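Local coordinates for protein arylmalonate decarboxylase (Bordetella bronchiseptica, PDB 3IXM) that catalyses the decarboxylation of 2-aryl-2-methylmalonates to 2-arylpropionates with release of carbon dioxide, at residues L170-F175 against R202-P207. The protein carries 1 engineered substitution. Numbering follows the deposited sequence.
Sequences LCVRAF and RRLGVP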
loop_
_atom_site.group_PDB
_atom_site.type_symbol
_atom_site.label_atom_id
_atom_site.label_comp_id
_atom_site.label_asym_id
_atom_site.label_seq_id
_atom_site.Cartn_x
_atom_site.Cartn_y
_atom_site.Cartn_z
ATOM N N LEU A 170 2.087 -17.064 6.193
ATOM C CA LEU A 170 2.940 -16.413 5.199
ATOM C C LEU A 170 4.033 -15.511 5.850
ATOM O O LEU A 170 5.224 -15.557 5.481
ATOM C CB LEU A 170 2.079 -15.615 4.204
ATOM C CG LEU A 170 2.928 -14.982 3.090
ATOM C CD1 LEU A 170 3.343 -16.087 2.082
ATOM C CD2 LEU A 170 2.113 -13.901 2.435
ATOM N N CYS A 171 3.629 -14.659 6.790
ATOM C CA CYS A 171 4.594 -13.750 7.424
ATOM C C CYS A 171 5.607 -14.506 8.299
ATOM O O CYS A 171 6.797 -14.133 8.383
ATOM C CB CYS A 171 3.871 -12.683 8.247
ATOM S SG CYS A 171 2.908 -11.520 7.285
ATOM N N VAL A 172 5.152 -15.568 8.946
ATOM C CA VAL A 172 6.046 -16.341 9.804
ATOM C C VAL A 172 7.101 -17.018 8.937
ATOM O O VAL A 172 8.277 -17.005 9.272
ATOM C CB VAL A 172 5.261 -17.365 10.641
ATOM C CG1 VAL A 172 6.218 -18.349 11.354
ATOM C CG2 VAL A 172 4.314 -16.619 11.640
ATOM N N ARG A 173 6.662 -17.608 7.828
ATOM C CA ARG A 173 7.558 -18.164 6.812
ATOM C C ARG A 173 8.620 -17.206 6.329
ATOM O O ARG A 173 9.812 -17.556 6.252
ATOM C CB ARG A 173 6.744 -18.524 5.578
ATOM C CG ARG A 173 6.539 -19.943 5.418
ATOM C CD ARG A 173 5.613 -20.416 6.409
ATOM N NE ARG A 173 6.183 -20.810 7.696
ATOM C CZ ARG A 173 5.449 -21.473 8.585
ATOM N NH1 ARG A 173 4.198 -21.796 8.249
ATOM N NH2 ARG A 173 5.936 -21.820 9.773
ATOM N N ALA A 174 8.182 -16.007 5.955
ATOM C CA ALA A 174 9.089 -14.992 5.410
ATOM C C ALA A 174 10.101 -14.607 6.476
ATOM O O ALA A 174 11.294 -14.374 6.188
ATOM C CB ALA A 174 8.308 -13.784 4.982
ATOM N N PHE A 175 9.627 -14.547 7.715
ATOM C CA PHE A 175 10.529 -14.196 8.799
ATOM C C PHE A 175 11.527 -15.310 9.152
ATOM O O PHE A 175 12.712 -15.020 9.368
ATOM C CB PHE A 175 9.780 -13.707 10.020
ATOM C CG PHE A 175 10.685 -13.178 11.105
ATOM C CD1 PHE A 175 10.855 -13.892 12.290
ATOM C CD2 PHE A 175 11.344 -11.965 10.949
ATOM C CE1 PHE A 175 11.712 -13.398 13.320
ATOM C CE2 PHE A 175 12.212 -11.453 11.962
ATOM C CZ PHE A 175 12.391 -12.176 13.143
ATOM N N ARG A 202 2.539 -10.325 17.559
ATOM C CA ARG A 202 2.510 -11.137 18.774
ATOM C C ARG A 202 3.397 -12.385 18.646
ATOM O O ARG A 202 4.267 -12.642 19.503
ATOM C CB ARG A 202 1.064 -11.537 19.091
ATOM C CG ARG A 202 0.864 -12.003 20.526
ATOM C CD ARG A 202 -0.547 -12.497 20.776
ATOM N NE ARG A 202 -0.895 -13.650 19.949
ATOM C CZ ARG A 202 -0.443 -14.896 20.121
ATOM N NH1 ARG A 202 0.402 -15.198 21.112
ATOM N NH2 ARG A 202 -0.847 -15.852 19.289
ATOM N N ARG A 203 3.178 -13.147 17.579
ATOM C CA ARG A 203 3.906 -14.390 17.361
ATOM C C ARG A 203 5.397 -14.166 17.116
ATOM O O ARG A 203 6.211 -15.001 17.521
ATOM C CB ARG A 203 3.309 -15.170 16.203
ATOM C CG ARG A 203 1.911 -15.736 16.514
ATOM C CD ARG A 203 1.473 -16.774 15.498
ATOM N NE ARG A 203 2.523 -17.763 15.242
ATOM C CZ ARG A 203 2.404 -18.789 14.406
ATOM N NH1 ARG A 203 1.290 -18.970 13.731
ATOM N NH2 ARG A 203 3.413 -19.633 14.235
ATOM N N LEU A 204 5.753 -13.050 16.469
ATOM C CA LEU A 204 7.147 -12.809 16.107
ATOM C C LEU A 204 7.907 -11.753 16.879
ATOM O O LEU A 204 9.127 -11.803 16.900
ATOM C CB LEU A 204 7.284 -12.515 14.618
ATOM C CG LEU A 204 6.820 -13.661 13.722
ATOM C CD1 LEU A 204 6.868 -13.157 12.287
ATOM C CD2 LEU A 204 7.710 -14.904 13.913
ATOM N N GLY A 205 7.214 -10.805 17.487
ATOM C CA GLY A 205 7.872 -9.703 18.204
ATOM C C GLY A 205 8.603 -8.726 17.304
ATOM O O GLY A 205 9.646 -8.132 17.661
ATOM N N VAL A 206 8.052 -8.544 16.111
ATOM C CA VAL A 206 8.657 -7.702 15.117
ATOM C C VAL A 206 7.473 -6.979 14.413
ATOM O O VAL A 206 6.450 -7.615 14.166
ATOM C CB VAL A 206 9.502 -8.623 14.206
ATOM C CG1 VAL A 206 8.947 -8.760 12.819
ATOM C CG2 VAL A 206 10.998 -8.352 14.285
ATOM N N PRO A 207 7.593 -5.663 14.126
ATOM C CA PRO A 207 6.404 -4.937 13.636
ATOM C C PRO A 207 6.115 -5.232 12.148
ATOM O O PRO A 207 7.034 -5.545 11.375
ATOM C CB PRO A 207 6.801 -3.468 13.819
ATOM C CG PRO A 207 8.257 -3.475 13.574
ATOM C CD PRO A 207 8.772 -4.781 14.180
#
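Two neighbouring helices beside strand 183-187 pack together where F175 meets L204 and V172 meets R203. The strand belongs to one of two parallel four-stranded sheets, consistent with the aspartate/glutamate racemase superfamily to which the enzyme belongs. Helix 164-177 supplies F175 and V172. L204 is the last residue of helix 196-204. After it, G205 takes a positive phi (69°) and turns the chain toward strand 208-210. L204 reaches across with both methyls. L204 CD1 lies 3.7 Å from F175 CB and 4.0 Å from C171 O. L204 CD2 approaches F175 CD1 at 3.7 Å, oblique to the ring. The ring is carried past L204 because F175 CG stands anti to the backbone N (chi1 -173°). Across the ring from CD1, F175 CE2 lies 4.1 Å from V206 CG2, again obliquely. V172 CG2 sits 4.0 Å above the centre of the R203 guanidinium plane. The arginine chain bends at chi3 (48°) and crosses V172 at about a right angle. I184 of the strand touches both F175 and L204 and continues the apolar patch inward. With no polar bond between the segments, the pairing rests on the fit of L204, F175 and V206. The exposed guanidinium meets V172 by van der Waals contact, while its charge has a weak, long ion pair with D169.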